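Local atomic coordinates of carbon monoxide dehydrogenase (Thermococcus sp. AM4, PDB entry 6T7J), a protein that probably catalyses the reversible oxidation of carbon monoxide to carbon dioxide at a nickel-iron-sulfur cluster, isolated here without its nickel. Residues R56-G61 with T204-D209; C63-F68 with A79-I84; N88-I93 with V213-H218; V197-H202 with G219-L224. All coordinates share one frame; numbering follows the deposited sequence.

Contact 1. Residues R56-G61 with T204-D209; sequences RNCAMG and THIGVD. With SF4 (iron/sulfur cluster), chain D; FES (Fe2/s2 (inorganic) cluster), chain E.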
# COMPACT_ATOMS: atom_id res chain seq x y z
N ARG A 56 10.40 -5.85 7.22
CA ARG A 56 11.29 -4.91 6.61
C ARG A 56 10.56 -3.61 6.49
O ARG A 56 10.76 -2.87 5.57
CB ARG A 56 11.70 -5.43 5.24
CG ARG A 56 12.44 -6.74 5.28
CD ARG A 56 12.94 -7.15 3.93
NE ARG A 56 11.94 -6.84 2.93
CZ ARG A 56 11.50 -7.70 2.03
NH1 ARG A 56 11.96 -8.93 1.99
NH2 ARG A 56 10.58 -7.33 1.17
N ASN A 57 9.73 -3.30 7.46
CA ASN A 57 8.94 -2.09 7.40
C ASN A 57 9.65 -0.81 7.79
O ASN A 57 9.11 0.25 7.65
CB ASN A 57 7.64 -2.26 8.15
CG ASN A 57 6.70 -3.20 7.46
OD1 ASN A 57 7.07 -3.84 6.52
ND2 ASN A 57 5.50 -3.29 7.93
N CYS A 58 10.87 -0.92 8.27
CA CYS A 58 11.62 0.25 8.61
C CYS A 58 13.10 -0.01 8.46
O CYS A 58 13.50 -1.12 8.29
CB CYS A 58 11.25 0.78 9.99
SG CYS A 58 12.11 0.12 11.39
N ALA A 59 13.89 1.05 8.49
CA ALA A 59 15.32 0.93 8.33
C ALA A 59 16.06 0.36 9.51
O ALA A 59 17.24 0.15 9.41
CB ALA A 59 15.91 2.24 7.89
N MET A 60 15.41 0.19 10.64
CA MET A 60 16.05 -0.51 11.74
C MET A 60 16.08 -2.02 11.53
O MET A 60 16.78 -2.72 12.27
CB MET A 60 15.35 -0.18 13.05
CG MET A 60 15.11 1.30 13.29
SD MET A 60 14.68 1.64 15.00
CE MET A 60 13.07 0.87 15.12
N GLY A 61 15.33 -2.53 10.56
CA GLY A 61 15.37 -3.92 10.21
C GLY A 61 16.44 -4.21 9.18
O GLY A 61 17.34 -3.40 8.96
N THR A 204 0.25 -0.68 8.96
CA THR A 204 1.45 -1.51 8.97
C THR A 204 2.73 -0.70 9.09
O THR A 204 3.79 -1.29 9.33
CB THR A 204 1.50 -2.37 7.70
OG1 THR A 204 1.61 -1.51 6.56
CG2 THR A 204 0.24 -3.21 7.59
N HIS A 205 2.67 0.62 8.90
CA HIS A 205 3.82 1.48 9.14
C HIS A 205 4.34 1.26 10.56
O HIS A 205 3.59 0.90 11.47
CB HIS A 205 3.43 2.94 8.93
CG HIS A 205 4.58 3.89 8.92
ND1 HIS A 205 5.20 4.31 10.08
CD2 HIS A 205 5.20 4.54 7.90
CE1 HIS A 205 6.17 5.16 9.77
NE2 HIS A 205 6.18 5.31 8.46
N ILE A 206 5.65 1.46 10.74
CA ILE A 206 6.25 1.19 12.04
C ILE A 206 5.58 2.06 13.10
O ILE A 206 5.36 3.27 12.90
CB ILE A 206 7.77 1.41 12.02
CG1 ILE A 206 8.32 1.22 13.43
CG2 ILE A 206 8.12 2.81 11.50
CD1 ILE A 206 9.79 1.01 13.51
N GLY A 207 5.22 1.45 14.22
CA GLY A 207 4.67 2.19 15.34
C GLY A 207 3.26 2.70 15.16
O GLY A 207 2.90 3.73 15.74
N VAL A 208 2.43 2.01 14.38
CA VAL A 208 1.03 2.42 14.26
C VAL A 208 0.14 1.34 14.88
O VAL A 208 -0.14 1.39 16.09
CB VAL A 208 0.65 2.73 12.81
CG1 VAL A 208 -0.63 3.53 12.76
CG2 VAL A 208 1.77 3.52 12.14
N ASP A 209 -0.30 0.36 14.10
CA ASP A 209 -1.19 -0.69 14.60
C ASP A 209 -0.38 -1.96 14.84
O ASP A 209 0.09 -2.60 13.89
CB ASP A 209 -2.35 -0.95 13.65
CG ASP A 209 -3.49 -1.73 14.31
OD1 ASP A 209 -3.29 -2.27 15.42
OD2 ASP A 209 -4.60 -1.78 13.72
FE1 SF4 D . 9.85 -3.12 13.87
FE2 SF4 D . 9.64 -4.34 11.44
FE3 SF4 D . 12.07 -4.46 12.81
FE4 SF4 D . 11.01 -2.15 11.72
S1 SF4 D . 11.75 -4.01 10.58
S2 SF4 D . 12.03 -2.39 13.79
S3 SF4 D . 8.76 -2.30 12.03
S4 SF4 D . 10.06 -5.38 13.45
FE1 FES E . 14.13 -12.15 2.92
FE2 FES E . 16.35 -11.96 4.52
S1 FES E . 15.87 -13.65 3.04
S2 FES E . 14.88 -10.26 4.00
O HOH W 1 7.63 2.39 8.35
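The carboxamide of N57 presents its nitrogen to the T204 carbonyl, and the resulting hydrogen bond spans 3.0 Å from N57 ND2 to T204 O. It is bent, with 141° at the hydrogen, and the donor stands above the carbonyl plane, 39° out of it, instead of on a lone pair. Next to this link, the H205 ring carries a water over the centre of one face. That water donates to N57 O at 2.7 Å and accepts from I206 N at 3.2 Å, a second, indirect tie between the loops. Held at its edge, the imidazole gives ND1 to I206 O in the ring plane, while NE2 makes a weak bond to the backbone of K559 of the second subunit. The R56 guanidinium turns its edge to the [2Fe-2S] cluster, whose sulfide S2 and iron FE1 lie near its plane. Together the loops wall one side of the [4Fe-4S] site that corresponds to cluster B of CO dehydrogenases: C58 opens a type I turn and I206 sits within a type II turn. C58 SG binds iron FE4 at 2.5 Å. I206 runs straight out, CG1 opposite its backbone N (chi1 176°), and places CD1 3.3 Å from C58 SG. M60, bent at its thioether, crosses that side chain at about a right angle, M60 CE lying 3.7 Å from I206 CD1. T204 OG1 bonds to R91 on helix 81-115.

Contact 2. Residues C63-F68 with A79-I84; sequences CRIDPF and AGADTI. With SF4 (iron/sulfur cluster), chain D.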
# COMPACT_ATOMS: atom_id res chain seq x y z
N CYS A 63 14.19 -7.50 10.49
CA CYS A 63 14.11 -8.21 11.76
C CYS A 63 13.47 -9.57 11.56
O CYS A 63 12.45 -9.70 10.87
CB CYS A 63 13.31 -7.43 12.81
SG CYS A 63 14.09 -6.04 13.63
N ARG A 64 14.07 -10.58 12.19
CA ARG A 64 13.58 -11.95 12.21
C ARG A 64 13.06 -12.29 13.59
O ARG A 64 13.68 -11.93 14.60
CB ARG A 64 14.70 -12.94 11.88
CG ARG A 64 15.15 -13.01 10.45
CD ARG A 64 16.62 -13.40 10.45
NE ARG A 64 17.07 -13.97 9.19
CZ ARG A 64 18.34 -14.27 8.93
NH1 ARG A 64 19.27 -14.04 9.84
NH2 ARG A 64 18.67 -14.79 7.76
N ILE A 65 11.94 -13.00 13.65
CA ILE A 65 11.45 -13.57 14.90
C ILE A 65 11.63 -15.07 14.82
O ILE A 65 11.13 -15.72 13.89
CB ILE A 65 9.99 -13.19 15.17
CG1 ILE A 65 9.82 -11.68 15.18
CG2 ILE A 65 9.53 -13.78 16.50
CD1 ILE A 65 10.88 -10.94 15.97
N ASP A 66 12.35 -15.63 15.79
CA ASP A 66 12.60 -17.07 15.81
C ASP A 66 11.43 -17.78 16.48
O ASP A 66 11.29 -17.68 17.71
CB ASP A 66 13.90 -17.38 16.53
CG ASP A 66 14.18 -18.86 16.62
OD1 ASP A 66 14.55 -19.47 15.59
OD2 ASP A 66 14.02 -19.42 17.72
N PRO A 67 10.59 -18.50 15.74
CA PRO A 67 9.47 -19.22 16.37
C PRO A 67 9.93 -20.43 17.17
O PRO A 67 9.17 -20.90 18.03
CB PRO A 67 8.60 -19.62 15.18
CG PRO A 67 9.56 -19.76 14.05
CD PRO A 67 10.67 -18.77 14.29
N PHE A 68 11.12 -20.95 16.89
CA PHE A 68 11.72 -21.97 17.75
C PHE A 68 11.86 -21.47 19.18
O PHE A 68 11.68 -22.24 20.13
CB PHE A 68 13.09 -22.36 17.18
CG PHE A 68 13.60 -23.72 17.61
CD1 PHE A 68 13.70 -24.06 18.95
CD2 PHE A 68 14.02 -24.64 16.66
CE1 PHE A 68 14.17 -25.30 19.33
CE2 PHE A 68 14.49 -25.88 17.04
CZ PHE A 68 14.57 -26.21 18.38
N ALA A 79 8.18 -5.33 18.03
CA ALA A 79 7.07 -6.07 17.44
C ALA A 79 7.26 -7.57 17.62
O ALA A 79 8.30 -8.13 17.24
CB ALA A 79 6.92 -5.75 15.96
N GLY A 80 6.25 -8.22 18.20
CA GLY A 80 6.24 -9.66 18.29
C GLY A 80 5.91 -10.32 16.97
O GLY A 80 5.71 -9.67 15.94
N ALA A 81 5.85 -11.65 17.00
CA ALA A 81 5.58 -12.40 15.78
C ALA A 81 4.15 -12.18 15.29
O ALA A 81 3.91 -12.09 14.08
CB ALA A 81 5.85 -13.89 16.01
N ASP A 82 3.20 -12.10 16.22
CA ASP A 82 1.81 -11.86 15.84
C ASP A 82 1.67 -10.57 15.05
O ASP A 82 1.05 -10.54 13.98
CB ASP A 82 0.92 -11.81 17.09
CG ASP A 82 1.08 -13.04 17.98
OD1 ASP A 82 1.56 -14.08 17.49
OD2 ASP A 82 0.73 -12.95 19.18
N THR A 83 2.27 -9.49 15.56
CA THR A 83 2.19 -8.20 14.89
C THR A 83 2.79 -8.26 13.49
O THR A 83 2.19 -7.78 12.52
CB THR A 83 2.91 -7.13 15.72
OG1 THR A 83 2.17 -6.90 16.93
CG2 THR A 83 3.02 -5.83 14.94
N ILE A 84 3.98 -8.84 13.36
CA ILE A 84 4.68 -8.84 12.08
C ILE A 84 3.93 -9.67 11.05
O ILE A 84 3.75 -9.25 9.90
CB ILE A 84 6.13 -9.34 12.28
CG1 ILE A 84 6.93 -8.31 13.08
CG2 ILE A 84 6.79 -9.62 10.94
CD1 ILE A 84 8.17 -8.86 13.74
FE1 SF4 D . 9.85 -3.12 13.87
FE2 SF4 D . 9.64 -4.34 11.44
FE3 SF4 D . 12.07 -4.46 12.81
FE4 SF4 D . 11.01 -2.15 11.72
S1 SF4 D . 11.75 -4.01 10.58
S2 SF4 D . 12.03 -2.39 13.79
S3 SF4 D . 8.76 -2.30 12.03
S4 SF4 D . 10.06 -5.38 13.45
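A79 meets I65 through its backbone, the carbonyl oxygen A79 O lying 4.0 Å from the methyl I65 CD1, while the A79 methyl faces sulfide S4 of the [4Fe-4S] cluster. G80 follows at the N-cap position, and its carbonyl takes the first turn's bond from I84 N (I84 N to G80 O, 3.2 Å). With A81 the helix begins and the apolar contact proper starts: A81 CB touches I65 CG2 at 3.7 Å. D82 and T83 point to other parts of the chain, with T83 OG1 bonded to the carbonyl of A210. One turn on from G80, I84 returns to the interface and sends its terminal methyl between protein and cofactor, I84 CD1 being 3.6 Å from I65 CG1 and 4.0 Å from sulfide S4. I65 serves these partners by dividing its branches. CG2 lies opposite the backbone N and goes to A81, whereas CG1 lies beside that N (chi1 -57°) and turns with CD1 toward I84 and A79. Two residues before I65, C63 belongs to the same cluster pocket, with C63 SG 2.7 Å from iron FE3. I65 packs against A81 and I84, with I84 between it and the cluster. Strand 63-64 pairs antiparallel with strand 54-55, and V53 packs on both I65 and A81. Helix 81-115 starts here, and its first turns pass the cluster with I84 and R87 before it continues toward helix 212-242.

Contact 3. Residues N88-I93 with V213-H218; sequences NLLRMI and VSLLLH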
# COMPACT_ATOMS: atom_id res chain seq x y z
N ASN A 88 2.24 -8.08 7.62
CA ASN A 88 2.61 -8.53 6.28
C ASN A 88 1.39 -9.04 5.52
O ASN A 88 1.21 -8.75 4.33
CB ASN A 88 3.69 -9.61 6.39
CG ASN A 88 4.98 -9.09 7.01
OD1 ASN A 88 5.24 -7.89 7.02
ND2 ASN A 88 5.79 -10.00 7.53
N LEU A 89 0.51 -9.79 6.21
CA LEU A 89 -0.71 -10.25 5.56
C LEU A 89 -1.61 -9.07 5.18
O LEU A 89 -2.26 -9.08 4.12
CB LEU A 89 -1.47 -11.22 6.46
CG LEU A 89 -2.48 -12.10 5.74
CD1 LEU A 89 -1.78 -13.23 4.99
CD2 LEU A 89 -3.50 -12.67 6.72
N LEU A 90 -1.66 -8.04 6.03
CA LEU A 90 -2.44 -6.85 5.72
C LEU A 90 -1.93 -6.18 4.46
O LEU A 90 -2.72 -5.70 3.64
CB LEU A 90 -2.41 -5.88 6.90
CG LEU A 90 -3.33 -4.67 6.74
CD1 LEU A 90 -4.70 -5.16 6.40
CD2 LEU A 90 -3.37 -3.82 8.00
N ARG A 91 -0.61 -6.14 4.28
CA ARG A 91 -0.07 -5.53 3.07
C ARG A 91 -0.36 -6.38 1.84
O ARG A 91 -0.57 -5.85 0.74
CB ARG A 91 1.42 -5.27 3.22
CG ARG A 91 1.73 -4.14 4.19
CD ARG A 91 3.06 -3.46 3.90
NE ARG A 91 3.25 -2.30 4.76
CZ ARG A 91 4.40 -1.66 4.91
NH1 ARG A 91 5.48 -2.06 4.25
NH2 ARG A 91 4.48 -0.61 5.72
N MET A 92 -0.40 -7.71 2.00
CA MET A 92 -0.84 -8.56 0.89
C MET A 92 -2.28 -8.23 0.49
O MET A 92 -2.59 -8.10 -0.71
CB MET A 92 -0.71 -10.03 1.27
CG MET A 92 0.71 -10.50 1.54
SD MET A 92 0.83 -12.29 1.70
CE MET A 92 1.30 -12.75 0.03
N ILE A 93 -3.17 -8.11 1.48
CA ILE A 93 -4.56 -7.76 1.19
C ILE A 93 -4.63 -6.40 0.51
O ILE A 93 -5.40 -6.20 -0.44
CB ILE A 93 -5.40 -7.78 2.48
CG1 ILE A 93 -5.51 -9.20 3.03
CG2 ILE A 93 -6.78 -7.19 2.23
CD1 ILE A 93 -6.17 -9.28 4.39
N VAL A 213 -5.64 -8.31 16.00
CA VAL A 213 -7.09 -8.32 15.79
C VAL A 213 -7.52 -7.12 14.96
O VAL A 213 -8.24 -7.26 13.97
CB VAL A 213 -7.82 -8.37 17.14
CG1 VAL A 213 -9.28 -7.97 16.97
CG2 VAL A 213 -7.72 -9.76 17.75
N SER A 214 -7.09 -5.91 15.35
CA SER A 214 -7.49 -4.72 14.61
C SER A 214 -6.89 -4.72 13.21
O SER A 214 -7.56 -4.33 12.24
CB SER A 214 -7.08 -3.46 15.38
OG SER A 214 -5.74 -3.54 15.84
N LEU A 215 -5.64 -5.16 13.08
CA LEU A 215 -5.02 -5.25 11.76
C LEU A 215 -5.83 -6.15 10.84
O LEU A 215 -6.14 -5.78 9.70
CB LEU A 215 -3.58 -5.77 11.89
CG LEU A 215 -2.51 -4.82 12.42
CD1 LEU A 215 -1.28 -5.61 12.86
CD2 LEU A 215 -2.13 -3.79 11.38
N LEU A 216 -6.20 -7.34 11.32
CA LEU A 216 -6.93 -8.28 10.47
C LEU A 216 -8.37 -7.85 10.25
O LEU A 216 -8.95 -8.16 9.20
CB LEU A 216 -6.85 -9.68 11.07
CG LEU A 216 -5.42 -10.24 11.12
CD1 LEU A 216 -5.42 -11.71 11.51
CD2 LEU A 216 -4.71 -10.03 9.79
N LEU A 217 -8.97 -7.12 11.20
CA LEU A 217 -10.32 -6.60 10.98
C LEU A 217 -10.31 -5.52 9.90
O LEU A 217 -11.22 -5.46 9.06
CB LEU A 217 -10.90 -6.06 12.28
CG LEU A 217 -11.39 -7.10 13.29
CD1 LEU A 217 -11.79 -6.43 14.60
CD2 LEU A 217 -12.55 -7.90 12.72
N HIS A 218 -9.29 -4.66 9.89
CA HIS A 218 -9.20 -3.71 8.79
C HIS A 218 -8.87 -4.41 7.48
O HIS A 218 -9.29 -3.96 6.42
CB HIS A 218 -8.16 -2.63 9.08
CG HIS A 218 -8.07 -1.61 7.99
ND1 HIS A 218 -6.98 -1.50 7.16
CD2 HIS A 218 -8.96 -0.67 7.57
CE1 HIS A 218 -7.18 -0.52 6.29
NE2 HIS A 218 -8.38 -0.01 6.52
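This is a buried, mainly apolar packing of two nearly parallel helices in the helical part of the prismane/CO dehydrogenase fold, joining an early turn of helix 81-115 to the first turns of helix 212-242. The axes of the two short segments come within 9.4 Å and their N-to-C directions differ by just 10°. L90 and L216 have the closest pair of CA atoms, yet the tightest side-chain meeting is between L90 and the residue before L216: L90 CD2 rests 3.6 Å from L215 CD2. The two leucines cross at about a right angle, so they meet by their methyls and do not lie alongside one another. L90 reaches the other helix because its CG stands opposite the backbone N (chi1 -173°), and its second methyl, L90 CD1, then settles 3.7 Å from the carbonyl oxygen L215 O. One residue before L90, L89 adds a looser methyl pair, L89 CD2 to L216 CD2 at 4.2 Å. Helix 586-595 closes this side, since it touches both L89 and L216, while helix 193-203 backs L90 and H218 through C200. H218 also sends NE2 into a weak hydrogen bond with E196. Its imidazole turns an edge, not a face, to the leucine: L90 CD2 lies near the ring plane, 4.4 Å from H218 ND1.

Contact 4. Residues V197-H202 with G219-L224; sequences VCECMH and GIRTSL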
# COMPACT_ATOMS: atom_id res chain seq x y z
N VAL A 197 -7.14 0.87 1.19
CA VAL A 197 -5.78 0.46 0.84
C VAL A 197 -4.76 1.34 1.56
O VAL A 197 -3.80 0.84 2.18
CB VAL A 197 -5.58 0.50 -0.69
CG1 VAL A 197 -4.09 0.52 -1.03
CG2 VAL A 197 -6.26 -0.68 -1.35
N CYS A 198 -4.96 2.66 1.51
CA CYS A 198 -4.01 3.58 2.12
C CYS A 198 -3.98 3.41 3.64
O CYS A 198 -2.92 3.53 4.26
CB CYS A 198 -4.36 5.01 1.72
SG CYS A 198 -3.68 6.30 2.77
N GLU A 199 -5.13 3.11 4.25
CA GLU A 199 -5.15 2.89 5.69
C GLU A 199 -4.43 1.61 6.07
O GLU A 199 -3.82 1.54 7.14
CB GLU A 199 -6.58 2.86 6.23
CG GLU A 199 -6.66 2.49 7.72
CD GLU A 199 -7.98 2.84 8.36
OE1 GLU A 199 -8.24 2.37 9.49
OE2 GLU A 199 -8.77 3.60 7.75
N CYS A 200 -4.48 0.58 5.23
CA CYS A 200 -3.65 -0.59 5.52
C CYS A 200 -2.17 -0.22 5.45
O CYS A 200 -1.39 -0.57 6.33
CB CYS A 200 -3.96 -1.75 4.56
SG CYS A 200 -5.60 -2.49 4.66
N MET A 201 -1.79 0.53 4.41
CA MET A 201 -0.39 0.95 4.31
C MET A 201 0.03 1.81 5.50
O MET A 201 1.21 1.82 5.88
CB MET A 201 -0.14 1.69 3.00
CG MET A 201 -0.22 0.79 1.77
SD MET A 201 0.57 -0.81 2.02
CE MET A 201 2.29 -0.33 2.13
N HIS A 202 -0.92 2.54 6.10
CA HIS A 202 -0.61 3.34 7.29
C HIS A 202 -0.54 2.48 8.55
O HIS A 202 0.36 2.68 9.38
CB HIS A 202 -1.66 4.45 7.46
CG HIS A 202 -1.50 5.24 8.72
ND1 HIS A 202 -2.58 5.78 9.39
CD2 HIS A 202 -0.40 5.59 9.43
CE1 HIS A 202 -2.15 6.43 10.46
NE2 HIS A 202 -0.83 6.32 10.51
N GLY A 219 -8.11 -5.51 7.54
CA GLY A 219 -7.93 -6.32 6.35
C GLY A 219 -9.25 -6.85 5.82
O GLY A 219 -9.48 -6.89 4.61
N ILE A 220 -10.13 -7.26 6.73
CA ILE A 220 -11.47 -7.69 6.33
C ILE A 220 -12.22 -6.54 5.66
O ILE A 220 -12.85 -6.72 4.61
CB ILE A 220 -12.24 -8.23 7.56
CG1 ILE A 220 -11.83 -9.67 7.85
CG2 ILE A 220 -13.74 -8.12 7.35
CD1 ILE A 220 -12.10 -10.11 9.27
N ARG A 221 -12.14 -5.35 6.25
CA ARG A 221 -12.81 -4.18 5.67
C ARG A 221 -12.28 -3.88 4.26
O ARG A 221 -13.05 -3.58 3.35
CB ARG A 221 -12.63 -2.97 6.58
CG ARG A 221 -13.12 -1.65 5.98
CD ARG A 221 -13.48 -0.64 7.06
NE ARG A 221 -12.33 -0.27 7.89
CZ ARG A 221 -12.40 0.51 8.96
NH1 ARG A 221 -13.56 1.02 9.34
NH2 ARG A 221 -11.30 0.79 9.65
N THR A 222 -10.96 -3.97 4.08
CA THR A 222 -10.36 -3.69 2.77
C THR A 222 -10.75 -4.75 1.75
O THR A 222 -11.05 -4.43 0.59
CB THR A 222 -8.84 -3.60 2.91
OG1 THR A 222 -8.51 -2.60 3.89
CG2 THR A 222 -8.20 -3.22 1.58
N SER A 223 -10.73 -6.02 2.16
CA SER A 223 -11.18 -7.09 1.26
C SER A 223 -12.63 -6.88 0.86
O SER A 223 -13.01 -7.16 -0.29
CB SER A 223 -11.00 -8.44 1.94
OG SER A 223 -12.04 -8.68 2.87
N LEU A 224 -13.46 -6.40 1.78
CA LEU A 224 -14.86 -6.12 1.43
C LEU A 224 -14.95 -4.96 0.45
O LEU A 224 -15.78 -4.99 -0.47
CB LEU A 224 -15.67 -5.83 2.69
CG LEU A 224 -15.94 -7.05 3.58
CD1 LEU A 224 -16.76 -6.65 4.81
CD2 LEU A 224 -16.63 -8.14 2.79
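C200 and T222 form the tight centre of this interface, C200 SG approaching to 3.0 Å from T222 OG1. Within the same first shell, E199 and R221 make a long salt bridge, 3.4 Å from E199 OE1 to R221 NH2. Their side chains cross at about a right angle and the carboxylate and guanidinium planes are 63° apart, so the pair is joined through one oxygen and one nitrogen and not as a flat two-pronged clasp. V197 finishes the shell with a loose methyl contact to T222, CG2 to CG2 at 4.3 Å. Moving outward, the T222 hydroxyl is fixed by its own helix: OG1 sits beside the backbone N (chi1 -56°), where it hydrogen-bonds to the carbonyl of H218 one turn back, and this holds it against the sulfur. E199 is gripped more firmly from outside, by R191 at OE2 and R203 at OE1; with three arginines near it, the carboxylate would probably stay ionised. R221 NE has a further, weak ion pair with E196. L90 and A94 of helix 81-115 lie against C200, and K365 of the second subunit packs on E199. The short segments run antiparallel, at 155° with their axes 9.8 Å apart, as expected of a helical hairpin: helix 193-203 turns through a short loop into helix 212-242, which folds back along it.

Contacts 3 and 4 share helix 212-242, their centres 7 Å apart, and the C200 side chain lies against both L90 and H218. Residues 204-209 of contact 1 form part of the loop of the hairpin packed in contact 4, and T204 OG1 ties them to contact 3 at 2.6 Å from R91 NE. Contacts 1 and 2, centres 13 Å apart, meet at the same [4Fe-4S] cluster, 56-61 and 63-68 being adjoining pieces of chain. Helix 81-115 leads from contact 2 into contact 3, where the L215 side chain is about 11 Å from that cluster. H205 of contact 1 weakly hydrogen-bonds the backbone of K559 of the second subunit, a residue of the cluster C active-site pocket.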